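Local coordinates for lipoprotein (PDB 7RAG) that binds the CwlD amidase of Clostridioides difficile and allosterically activates it during spore formation, at residues D52-E57 and V101-K106; S68-G73 and L77-K82; K106-N111 and L123-F128; K152-V155 and V161-F164. All blocks are in the same frame, centred on the assembly; numbering follows the deposited sequence.

Contact 1 (D52-E57 and V101-K106)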
loop_
_atom_site.group_PDB
_atom_site.type_symbol
_atom_site.label_atom_id
_atom_site.label_comp_id
_atom_site.label_asym_id
_atom_site.label_seq_id
_atom_site.Cartn_x
_atom_site.Cartn_y
_atom_site.Cartn_z
ATOM N N ASP A 52 5.582 -3.705 12.580
ATOM C CA ASP A 52 4.983 -2.604 13.320
ATOM C C ASP A 52 4.086 -1.765 12.418
ATOM O O ASP A 52 4.376 -1.565 11.238
ATOM C CB ASP A 52 6.070 -1.726 13.934
ATOM C CG ASP A 52 6.915 -2.472 14.941
ATOM O OD1 ASP A 52 7.937 -1.914 15.374
ATOM O OD2 ASP A 52 6.575 -3.620 15.298
ATOM N N ASN A 53 2.972 -1.303 12.968
ATOM C CA ASN A 53 2.091 -0.374 12.268
ATOM C C ASN A 53 1.755 0.768 13.215
ATOM O O ASN A 53 1.182 0.544 14.287
ATOM C CB ASN A 53 0.818 -1.066 11.766
ATOM C CG ASN A 53 -0.205 -0.082 11.194
ATOM O OD1 ASN A 53 -0.947 0.570 11.934
ATOM N ND2 ASN A 53 -0.256 0.016 9.876
ATOM N N TYR A 54 2.120 1.981 12.815
ATOM C CA TYR A 54 1.884 3.192 13.586
ATOM C C TYR A 54 0.912 4.087 12.822
ATOM O O TYR A 54 1.027 4.241 11.607
ATOM C CB TYR A 54 3.185 3.933 13.829
ATOM C CG TYR A 54 4.107 3.324 14.861
ATOM C CD1 TYR A 54 3.896 3.543 16.215
ATOM C CD2 TYR A 54 5.215 2.572 14.488
ATOM C CE1 TYR A 54 4.753 3.019 17.169
ATOM C CE2 TYR A 54 6.071 2.034 15.439
ATOM C CZ TYR A 54 5.839 2.268 16.779
ATOM O OH TYR A 54 6.675 1.752 17.744
ATOM N N LYS A 55 -0.074 4.646 13.513
ATOM C CA LYS A 55 -0.920 5.676 12.926
ATOM C C LYS A 55 -0.900 6.897 13.831
ATOM O O LYS A 55 -1.117 6.771 15.038
ATOM C CB LYS A 55 -2.342 5.176 12.731
ATOM C CG LYS A 55 -3.270 6.176 12.094
ATOM C CD LYS A 55 -4.420 5.458 11.417
ATOM C CE LYS A 55 -5.588 6.401 11.148
ATOM N NZ LYS A 55 -5.991 6.348 9.707
ATOM N N LEU A 56 -0.587 8.062 13.264
ATOM C CA LEU A 56 -0.690 9.338 13.961
ATOM C C LEU A 56 -1.785 10.140 13.280
ATOM O O LEU A 56 -1.670 10.452 12.089
ATOM C CB LEU A 56 0.618 10.132 13.934
ATOM C CG LEU A 56 1.954 9.405 13.820
ATOM C CD1 LEU A 56 3.076 10.416 14.021
ATOM C CD2 LEU A 56 2.076 8.267 14.837
ATOM N N GLU A 57 -2.841 10.469 14.016
ATOM C CA GLU A 57 -3.899 11.297 13.468
ATOM C C GLU A 57 -4.044 12.577 14.286
ATOM O O GLU A 57 -4.086 12.538 15.521
ATOM C CB GLU A 57 -5.223 10.532 13.414
ATOM C CG GLU A 57 -6.411 11.450 13.148
ATOM C CD GLU A 57 -7.709 10.798 13.492
ATOM O OE1 GLU A 57 -7.713 9.545 13.536
ATOM O OE2 GLU A 57 -8.701 11.530 13.749
ATOM N N VAL A 101 8.402 11.747 15.823
ATOM C CA VAL A 101 8.640 12.270 17.157
ATOM C C VAL A 101 7.491 11.807 18.050
ATOM O O VAL A 101 6.315 11.978 17.715
ATOM C CB VAL A 101 8.808 13.796 17.118
ATOM C CG1 VAL A 101 7.954 14.380 16.028
ATOM C CG2 VAL A 101 8.502 14.427 18.462
ATOM N N GLY A 102 7.828 11.153 19.164
ATOM C CA GLY A 102 6.878 10.395 19.956
ATOM C C GLY A 102 7.046 8.890 19.848
ATOM O O GLY A 102 6.514 8.152 20.689
ATOM N N ASP A 103 7.772 8.414 18.837
ATOM C CA ASP A 103 8.053 6.990 18.691
ATOM C C ASP A 103 9.138 6.590 19.678
ATOM O O ASP A 103 10.268 7.063 19.585
ATOM C CB ASP A 103 8.480 6.690 17.256
ATOM C CG ASP A 103 8.868 5.245 17.043
ATOM O OD1 ASP A 103 8.549 4.383 17.896
ATOM O OD2 ASP A 103 9.519 4.972 15.997
ATOM N N PHE A 104 8.804 5.720 20.613
ATOM C CA PHE A 104 9.731 5.330 21.664
ATOM C C PHE A 104 10.050 3.847 21.693
ATOM O O PHE A 104 11.156 3.495 22.108
ATOM C CB PHE A 104 9.194 5.732 23.045
ATOM C CG PHE A 104 7.868 5.136 23.364
ATOM C CD1 PHE A 104 7.782 3.959 24.088
ATOM C CD2 PHE A 104 6.704 5.745 22.927
ATOM C CE1 PHE A 104 6.570 3.398 24.383
ATOM C CE2 PHE A 104 5.468 5.190 23.219
ATOM C CZ PHE A 104 5.403 4.006 23.949
ATOM N N ILE A 105 9.131 2.966 21.288
ATOM C CA ILE A 105 9.493 1.555 21.211
ATOM C C ILE A 105 10.585 1.394 20.173
ATOM O O ILE A 105 10.574 2.061 19.126
ATOM C CB ILE A 105 8.308 0.645 20.845
ATOM C CG1 ILE A 105 7.039 0.987 21.621
ATOM C CG2 ILE A 105 8.696 -0.819 21.088
ATOM C CD1 ILE A 105 5.883 0.038 21.292
ATOM N N LYS A 106 11.515 0.490 20.443
ATOM C CA LYS A 106 12.567 0.037 19.542
ATOM C C LYS A 106 13.731 1.016 19.447
ATOM O O LYS A 106 14.733 0.683 18.813
ATOM C CB LYS A 106 12.062 -0.273 18.114
ATOM C CG LYS A 106 11.308 -1.611 17.956
ATOM C CD LYS A 106 10.941 -1.875 16.491
ATOM C CE LYS A 106 11.710 -0.955 15.542
ATOM N NZ LYS A 106 11.472 -1.313 14.122
#
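Tyr54 CG lies anti to its carbonyl carbon (chi1 -74°), the ring reaching out from the strand, and Asp103 CG lies anti to its backbone N (chi1 177°); the two side chains meet at the tyrosine hydroxyl. They cross at about a right angle, with ring and carboxylate planes 54° apart, and Tyr54 OH lies 3.2 Å from Asp103 OD1. The other carboxylate oxygen, OD2, accepts a hydrogen bond from the backbone N of Leu99, which ties Asp103 into its own loop. Ile105 also packs against this hydroxyl, its CB 3.7 Å from Tyr54 OH and its CG1 and CD1 slightly farther off. At the more exposed end, Asp52 and Lys106 approach from opposite directions. Lys106 CD lies 3.2 Å from Asp52 OD1, while the ion pair from Lys106 NZ to Asp52 OD1 is long, at 3.8 Å. Asp52 OD2 is instead hydrogen-bonded to Tyr48 OH of the second subunit, and Phe100 packs edge-to-face with the Tyr54 ring. The arrangement is that of a loop laid against a β-sheet through side chains: the segment 101-106 follows strand 85-90, and strand 40-58 continues its antiparallel sheet into the second copy of this LolA-family lipoprotein.

Contact 2 (S68-G73 and L77-K82)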
loop_
_atom_site.group_PDB
_atom_site.type_symbol
_atom_site.label_atom_id
_atom_site.label_comp_id
_atom_site.label_asym_id
_atom_site.label_seq_id
_atom_site.Cartn_x
_atom_site.Cartn_y
_atom_site.Cartn_z
ATOM N N SER A 68 -3.795 12.507 8.778
ATOM C CA SER A 68 -3.097 11.406 9.428
ATOM C C SER A 68 -1.878 10.985 8.620
ATOM O O SER A 68 -1.756 11.268 7.424
ATOM C CB SER A 68 -4.031 10.205 9.667
ATOM O OG SER A 68 -4.546 9.662 8.454
ATOM N N ILE A 69 -0.962 10.324 9.318
ATOM C CA ILE A 69 0.186 9.667 8.720
ATOM C C ILE A 69 0.245 8.254 9.271
ATOM O O ILE A 69 0.191 8.055 10.489
ATOM C CB ILE A 69 1.495 10.412 9.019
ATOM C CG1 ILE A 69 1.504 11.765 8.319
ATOM C CG2 ILE A 69 2.666 9.586 8.571
ATOM C CD1 ILE A 69 2.637 12.684 8.770
ATOM N N GLU A 70 0.367 7.282 8.386
ATOM C CA GLU A 70 0.375 5.872 8.737
ATOM C C GLU A 70 1.681 5.243 8.262
ATOM O O GLU A 70 2.045 5.384 7.094
ATOM C CB GLU A 70 -0.829 5.205 8.099
ATOM C CG GLU A 70 -1.264 3.938 8.744
ATOM C CD GLU A 70 -2.586 3.452 8.165
ATOM O OE1 GLU A 70 -3.506 4.302 7.991
ATOM O OE2 GLU A 70 -2.692 2.233 7.868
ATOM N N TYR A 71 2.398 4.585 9.176
ATOM C CA TYR A 71 3.648 3.889 8.890
ATOM C C TYR A 71 3.391 2.387 8.942
ATOM O O TYR A 71 3.061 1.854 10.011
ATOM C CB TYR A 71 4.726 4.259 9.906
ATOM C CG TYR A 71 5.099 5.729 9.958
ATOM C CD1 TYR A 71 6.179 6.220 9.222
ATOM C CD2 TYR A 71 4.381 6.630 10.751
ATOM C CE1 TYR A 71 6.528 7.560 9.274
ATOM C CE2 TYR A 71 4.731 7.960 10.809
ATOM C CZ TYR A 71 5.801 8.418 10.070
ATOM O OH TYR A 71 6.139 9.740 10.119
ATOM N N GLN A 72 3.563 1.699 7.807
ATOM C CA GLN A 72 3.197 0.289 7.706
ATOM C C GLN A 72 4.407 -0.618 7.527
ATOM O O GLN A 72 4.615 -1.568 8.285
ATOM C CB GLN A 72 2.227 0.071 6.533
ATOM C CG GLN A 72 1.083 1.059 6.457
ATOM C CD GLN A 72 -0.272 0.368 6.483
ATOM O OE1 GLN A 72 -0.352 -0.851 6.647
ATOM N NE2 GLN A 72 -1.344 1.145 6.324
ATOM N N GLY A 73 5.176 -0.379 6.489
ATOM C CA GLY A 73 6.315 -1.197 6.166
ATOM C C GLY A 73 7.332 -0.305 5.508
ATOM O O GLY A 73 7.773 0.700 6.068
ATOM N N LEU A 77 1.599 6.371 4.449
ATOM C CA LEU A 77 0.353 6.906 3.919
ATOM C C LEU A 77 0.084 8.244 4.582
ATOM O O LEU A 77 0.015 8.324 5.806
ATOM C CB LEU A 77 -0.809 5.955 4.192
ATOM C CG LEU A 77 -0.832 4.602 3.492
ATOM C CD1 LEU A 77 -1.843 3.743 4.184
ATOM C CD2 LEU A 77 -1.188 4.779 2.028
ATOM N N VAL A 78 -0.092 9.288 3.787
ATOM C CA VAL A 78 -0.344 10.625 4.295
ATOM C C VAL A 78 -1.723 11.016 3.786
ATOM O O VAL A 78 -1.961 11.017 2.574
ATOM C CB VAL A 78 0.747 11.607 3.834
ATOM C CG1 VAL A 78 0.586 12.960 4.481
ATOM C CG2 VAL A 78 2.114 11.035 4.139
ATOM N N LYS A 79 -2.638 11.305 4.701
ATOM C CA LYS A 79 -4.052 11.418 4.368
ATOM C C LYS A 79 -4.593 12.781 4.772
ATOM O O LYS A 79 -4.415 13.204 5.922
ATOM C CB LYS A 79 -4.859 10.310 5.051
ATOM C CG LYS A 79 -4.681 8.941 4.410
ATOM C CD LYS A 79 -5.643 7.932 4.970
ATOM C CE LYS A 79 -5.412 6.561 4.346
ATOM N NZ LYS A 79 -5.557 5.483 5.359
ATOM N N ASN A 80 -5.234 13.464 3.824
ATOM C CA ASN A 80 -6.046 14.648 4.111
ATOM C C ASN A 80 -7.472 14.343 3.681
ATOM O O ASN A 80 -7.803 14.461 2.485
ATOM C CB ASN A 80 -5.535 15.900 3.401
ATOM C CG ASN A 80 -6.330 17.161 3.785
ATOM O OD1 ASN A 80 -7.212 17.115 4.652
ATOM N ND2 ASN A 80 -6.001 18.291 3.164
ATOM N N PRO A 81 -8.350 13.962 4.614
ATOM C CA PRO A 81 -9.710 13.575 4.221
ATOM C C PRO A 81 -10.585 14.757 3.868
ATOM O O PRO A 81 -11.595 14.570 3.185
ATOM C CB PRO A 81 -10.224 12.834 5.456
ATOM C CG PRO A 81 -9.528 13.522 6.602
ATOM C CD PRO A 81 -8.174 13.962 6.080
ATOM N N LYS A 82 -10.210 15.973 4.269
ATOM C CA LYS A 82 -10.973 17.158 3.898
ATOM C C LYS A 82 -11.067 17.324 2.382
ATOM O O LYS A 82 -11.949 18.042 1.901
ATOM C CB LYS A 82 -10.345 18.411 4.541
ATOM C CG LYS A 82 -11.252 19.646 4.606
ATOM C CD LYS A 82 -10.561 20.826 5.304
ATOM C CE LYS A 82 -10.657 20.722 6.837
ATOM N NZ LYS A 82 -10.076 21.891 7.605
#
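Strands 68-71 and 77-80 run antiparallel, their axes 4.7 Å apart at closest approach and 162° between their directions, and form a β-hairpin in the sheet that also holds strands 40-58 and 85-90. Ser68 with Lys79 and Glu70 with Leu77 are hydrogen-bonded pairs, each closed by two backbone bonds; the shortest runs from Glu70 N to Leu77 O at 2.8 Å. Between them, Ile69 and Val78 make a non-hydrogen-bonded pair whose side chains point the same way, Ile69 CG1 resting 4.1 Å from Val78 CG1. Their face of the sheet looks toward the amidase chain, where Ser59 packs on Ile69 and Trp199 on Val78. The opposite face carries Ser68, Glu70, Leu77 and Lys79. There Glu70 and Leu77 lie side by side, CB to CB 4.0 Å, and the leucine's CD1 reaches under the glutamate carboxylate. The glutamate sets off with CG anti to the backbone N (chi1 -158°) and stays extended, which carries its carboxylate out to the lysine arriving obliquely from the next hydrogen-bonded pair. Lys79 NZ forms a salt bridge with Glu70 OE1 at 3.5 Å, and lower on the same lysine chain CB sits 3.5 Å from Ser68 OG.

Contact 3 (K106-N111 and L123-F128)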
loop_
_atom_site.group_PDB
_atom_site.type_symbol
_atom_site.label_atom_id
_atom_site.label_comp_id
_atom_site.label_asym_id
_atom_site.label_seq_id
_atom_site.Cartn_x
_atom_site.Cartn_y
_atom_site.Cartn_z
ATOM N N LYS A 106 11.515 0.490 20.443
ATOM C CA LYS A 106 12.567 0.037 19.542
ATOM C C LYS A 106 13.731 1.016 19.447
ATOM O O LYS A 106 14.733 0.683 18.813
ATOM C CB LYS A 106 12.062 -0.273 18.114
ATOM C CG LYS A 106 11.308 -1.611 17.956
ATOM C CD LYS A 106 10.941 -1.875 16.491
ATOM C CE LYS A 106 11.710 -0.955 15.542
ATOM N NZ LYS A 106 11.472 -1.313 14.122
ATOM N N ASN A 107 13.659 2.198 20.053
ATOM C CA ASN A 107 14.873 2.949 20.341
ATOM C C ASN A 107 15.211 2.948 21.817
ATOM O O ASN A 107 16.387 2.821 22.180
ATOM C CB ASN A 107 14.774 4.398 19.855
ATOM C CG ASN A 107 16.002 5.228 20.250
ATOM O OD1 ASN A 107 15.887 6.267 20.913
ATOM N ND2 ASN A 107 17.184 4.756 19.858
ATOM N N TYR A 108 14.200 3.078 22.675
ATOM C CA TYR A 108 14.386 2.886 24.102
ATOM C C TYR A 108 14.281 1.427 24.507
ATOM O O TYR A 108 14.621 1.092 25.646
ATOM C CB TYR A 108 13.384 3.742 24.869
ATOM C CG TYR A 108 13.692 5.195 24.663
ATOM C CD1 TYR A 108 14.779 5.790 25.314
ATOM C CD2 TYR A 108 12.949 5.967 23.774
ATOM C CE1 TYR A 108 15.100 7.130 25.111
ATOM C CE2 TYR A 108 13.254 7.310 23.567
ATOM C CZ TYR A 108 14.333 7.887 24.239
ATOM O OH TYR A 108 14.636 9.216 24.029
ATOM N N LEU A 109 13.841 0.559 23.592
ATOM C CA LEU A 109 13.944 -0.881 23.801
ATOM C C LEU A 109 15.340 -1.373 23.455
ATOM O O LEU A 109 16.048 -1.929 24.301
ATOM C CB LEU A 109 12.901 -1.616 22.954
ATOM C CG LEU A 109 13.014 -3.138 22.966
ATOM C CD1 LEU A 109 12.683 -3.699 24.350
ATOM C CD2 LEU A 109 12.119 -3.736 21.887
ATOM N N GLN A 110 15.752 -1.174 22.208
ATOM C CA GLN A 110 17.039 -1.669 21.719
ATOM C C GLN A 110 18.124 -0.731 22.243
ATOM O O GLN A 110 18.502 0.263 21.617
ATOM C CB GLN A 110 17.017 -1.780 20.199
ATOM C CG GLN A 110 15.892 -2.697 19.688
ATOM C CD GLN A 110 15.709 -2.659 18.174
ATOM O OE1 GLN A 110 16.412 -1.935 17.459
ATOM N NE2 GLN A 110 14.758 -3.445 17.680
ATOM N N ASN A 111 18.619 -1.058 23.432
ATOM C CA ASN A 111 19.548 -0.194 24.138
ATOM C C ASN A 111 20.879 -0.094 23.399
ATOM O O ASN A 111 21.356 -1.047 22.777
ATOM C CB ASN A 111 19.771 -0.705 25.569
ATOM N N LEU A 123 11.851 7.266 35.374
ATOM C CA LEU A 123 12.983 6.700 34.658
ATOM C C LEU A 123 13.282 7.647 33.500
ATOM O O LEU A 123 12.436 7.846 32.630
ATOM C CB LEU A 123 12.626 5.288 34.189
ATOM C CG LEU A 123 13.455 4.374 33.270
ATOM C CD1 LEU A 123 14.432 3.530 34.023
ATOM C CD2 LEU A 123 12.539 3.463 32.440
ATOM N N VAL A 124 14.450 8.285 33.521
ATOM C CA VAL A 124 14.867 9.228 32.487
ATOM C C VAL A 124 15.854 8.517 31.578
ATOM O O VAL A 124 16.871 7.989 32.050
ATOM C CB VAL A 124 15.497 10.492 33.091
ATOM C CG1 VAL A 124 15.709 11.542 32.015
ATOM C CG2 VAL A 124 14.632 11.039 34.201
ATOM N N LEU A 125 15.555 8.504 30.277
ATOM C CA LEU A 125 16.362 7.821 29.273
ATOM C C LEU A 125 16.807 8.838 28.236
ATOM O O LEU A 125 15.964 9.494 27.617
ATOM C CB LEU A 125 15.562 6.712 28.603
ATOM C CG LEU A 125 14.820 5.767 29.537
ATOM C CD1 LEU A 125 14.144 4.679 28.719
ATOM C CD2 LEU A 125 15.778 5.165 30.542
ATOM N N GLU A 126 18.118 8.964 28.039
ATOM C CA GLU A 126 18.683 9.957 27.133
ATOM C C GLU A 126 19.525 9.281 26.064
ATOM O O GLU A 126 20.419 8.497 26.383
ATOM C CB GLU A 126 19.566 10.955 27.873
ATOM C CG GLU A 126 19.042 11.422 29.195
ATOM C CD GLU A 126 19.990 12.418 29.813
ATOM O OE1 GLU A 126 21.036 12.691 29.171
ATOM O OE2 GLU A 126 19.689 12.921 30.921
ATOM N N THR A 127 19.271 9.612 24.807
ATOM C CA THR A 127 20.111 9.145 23.720
ATOM C C THR A 127 20.457 10.342 22.850
ATOM O O THR A 127 19.736 11.337 22.850
ATOM C CB THR A 127 19.413 8.028 22.893
ATOM O OG1 THR A 127 18.236 8.542 22.266
ATOM C CG2 THR A 127 19.003 6.851 23.787
ATOM N N PHE A 128 21.601 10.269 22.162
ATOM C CA PHE A 128 21.971 11.256 21.152
ATOM C C PHE A 128 21.328 10.881 19.832
ATOM O O PHE A 128 21.172 9.697 19.523
ATOM C CB PHE A 128 23.486 11.345 20.965
ATOM C CG PHE A 128 24.166 12.209 21.982
ATOM C CD1 PHE A 128 23.945 13.581 21.999
ATOM C CD2 PHE A 128 25.019 11.653 22.932
ATOM C CE1 PHE A 128 24.562 14.386 22.942
ATOM C CE2 PHE A 128 25.638 12.451 23.877
ATOM C CZ PHE A 128 25.408 13.819 23.885
#
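Tyr108 OH approaches the strand near Leu125 and Thr127, 3.8 Å from Leu125 O and 4.1 Å from Thr127 OG1; its polar partner lies one strand farther on, where it makes a weak hydrogen bond with Gln139 O. Below the hydroxyl the contact is apolar. The ring and the Leu125 side chain slide past each other in opposite directions, and the leucine comes obliquely to Tyr108 CD1 and CE1. Leu125 CB is 3.5 Å from Tyr108 CD1 and equally near CE1. Chi1 (-49°) and an extended chi2 (-177°) together bring Leu125 CD1 to 3.6 Å from Tyr108 CD1, with the base of the tyrosine side chain, Tyr108 CB, only a little farther away. This is a loop-on-sheet contact: residues 106-111 follow strand 85-90 and pack over strand 122-128, the second strand of the antiparallel sheet formed by the later half of the chain. Leu141 of the adjacent strand 138-144 and Met114 also touch Tyr108. Thr127 crosses the tyrosine obliquely and offers its methyl, CG2, 4.1 Å from Tyr108 CE1. Asn107 comes toward Thr127 from the opposite direction, the end of its side chain lying over one face of the tyrosine ring, toward the rim. Tyr12 of the second subunit also packs on Leu125, and Leu109 of the loop touches Ile19 of that subunit.

Contact 4 (K152-V155 and V161-F164)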
loop_
_atom_site.group_PDB
_atom_site.type_symbol
_atom_site.label_atom_id
_atom_site.label_comp_id
_atom_site.label_asym_id
_atom_site.label_seq_id
_atom_site.Cartn_x
_atom_site.Cartn_y
_atom_site.Cartn_z
ATOM N N LYS A 152 6.662 11.782 29.167
ATOM C CA LYS A 152 7.092 12.953 28.427
ATOM C C LYS A 152 8.303 12.611 27.576
ATOM O O LYS A 152 9.114 11.748 27.930
ATOM C CB LYS A 152 7.428 14.105 29.375
ATOM C CG LYS A 152 7.628 15.418 28.680
ATOM C CD LYS A 152 7.703 16.575 29.665
ATOM C CE LYS A 152 9.006 16.565 30.457
ATOM N NZ LYS A 152 9.230 17.879 31.139
HETATM N N MSE A 153 8.426 13.312 26.456
HETATM C CA MSE A 153 9.610 13.190 25.640
HETATM C C MSE A 153 10.045 14.539 25.119
HETATM O O MSE A 153 9.205 15.329 24.709
HETATM C CB MSE A 153 9.375 12.243 24.482
HETATM C CG MSE A 153 10.676 11.973 23.759
HETATM SE SE MSE A 153 10.493 11.395 21.908
HETATM C CE MSE A 153 10.207 9.455 22.235
ATOM N N GLU A 154 11.347 14.816 25.144
ATOM C CA GLU A 154 11.888 16.083 24.666
ATOM C C GLU A 154 12.981 15.839 23.631
ATOM O O GLU A 154 13.907 15.054 23.868
ATOM C CB GLU A 154 12.443 16.920 25.824
ATOM C CG GLU A 154 11.414 17.273 26.889
ATOM C CD GLU A 154 12.017 18.040 28.063
ATOM O OE1 GLU A 154 13.216 17.837 28.370
ATOM O OE2 GLU A 154 11.290 18.853 28.682
ATOM N N VAL A 155 12.870 16.504 22.485
ATOM C CA VAL A 155 13.978 16.634 21.549
ATOM C C VAL A 155 14.671 17.961 21.858
ATOM O O VAL A 155 14.052 19.032 21.809
ATOM C CB VAL A 155 13.491 16.549 20.092
ATOM C CG1 VAL A 155 14.658 16.609 19.100
ATOM C CG2 VAL A 155 12.682 15.274 19.880
ATOM N N VAL A 161 17.927 23.214 24.535
ATOM C CA VAL A 161 16.559 23.731 24.497
ATOM C C VAL A 161 15.641 22.658 23.918
ATOM O O VAL A 161 15.943 22.107 22.842
ATOM C CB VAL A 161 16.495 25.014 23.665
ATOM C CG1 VAL A 161 15.053 25.450 23.444
ATOM C CG2 VAL A 161 17.295 26.124 24.323
ATOM N N PRO A 162 14.538 22.329 24.584
ATOM C CA PRO A 162 13.520 21.488 23.947
ATOM C C PRO A 162 12.954 22.164 22.705
ATOM O O PRO A 162 12.413 23.273 22.764
ATOM C CB PRO A 162 12.455 21.330 25.040
ATOM C CG PRO A 162 13.147 21.635 26.290
ATOM C CD PRO A 162 14.189 22.650 25.973
ATOM N N ARG A 163 13.093 21.489 21.567
ATOM C CA ARG A 163 12.420 21.925 20.356
ATOM C C ARG A 163 11.101 21.213 20.148
ATOM O O ARG A 163 10.185 21.800 19.567
ATOM C CB ARG A 163 13.314 21.700 19.137
ATOM C CG ARG A 163 14.572 22.488 19.182
ATOM C CD ARG A 163 14.230 23.894 19.543
ATOM N NE ARG A 163 15.356 24.769 19.292
ATOM C CZ ARG A 163 15.301 25.872 18.568
ATOM N NH1 ARG A 163 14.149 26.249 18.030
ATOM N NH2 ARG A 163 16.407 26.595 18.412
ATOM N N PHE A 164 11.004 19.949 20.560
ATOM C CA PHE A 164 9.756 19.201 20.535
ATOM C C PHE A 164 9.504 18.656 21.921
ATOM O O PHE A 164 10.392 18.021 22.496
ATOM C CB PHE A 164 9.779 18.017 19.557
ATOM C CG PHE A 164 9.741 18.414 18.139
ATOM C CD1 PHE A 164 8.535 18.450 17.456
ATOM C CD2 PHE A 164 10.915 18.771 17.482
ATOM C CE1 PHE A 164 8.506 18.841 16.120
ATOM C CE2 PHE A 164 10.890 19.157 16.164
ATOM C CZ PHE A 164 9.682 19.190 15.478
#
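A classic β-bulge marks the hairpin of strands 150-156 and 162-173, where Arg163 and Phe164 together face Val155. Both of their backbone N-H groups turn to one acceptor: Arg163 N donates to Val155 O at 2.6 Å, and Phe164 N adds a weak bond to the same oxygen at 3.4 Å. In return Val155 N donates to Phe164 O at 2.9 Å, completing the antiparallel hydrogen-bonded pair. Two CA-H groups support these bonds, Glu154 CA pointing to Phe164 O and Pro162 CA to Val155 O. The side chains of Val155 and Phe164 lie side by side; CG2 of the valine, anti to its carbonyl carbon while CG1 is anti to N (chi1 -177°), packs 4.0 Å from Phe164 CB. Glu154 and Pro162 also run alongside each other, with Glu154 OE2 4.1 Å from Pro162 CG. That carboxylate oxygen has a salt bridge to Lys152 NZ as well. Arg163 forms a salt bridge through NE with Asp157 in the connecting turn, and its NH1 is hydrogen-bonded to Val34 O of the second subunit. Strand 150-156 is flanked on its other edge by strand 138-144, whereas Phe164 pairs with a strand of the second subunit, carrying the sheet across the interface.

How the contacts relate
Contacts 2 and 4 are β-hairpins, one in each sheet, and rest mainly on backbone hydrogen bonds; the first is regular, the second bulged. Contacts 1 and 3 instead seat the loop after strand 85-90 against the two sheets through side chains, sharing Lys106, and are the more buried pair, whereas contacts 2 and 4 are partly buried. Contact 1 lies nearest the chain centre and mixes a carboxylate with a tyrosine hydroxyl, while contact 3 is chiefly apolar. Leu56 and Tyr54 of contact 1 bond through their backbones to Ile69 and Tyr71 of contact 2. The selenomethionine Met153 of contact 4 touches contact 1 at Asp103 and contact 3 at Tyr108.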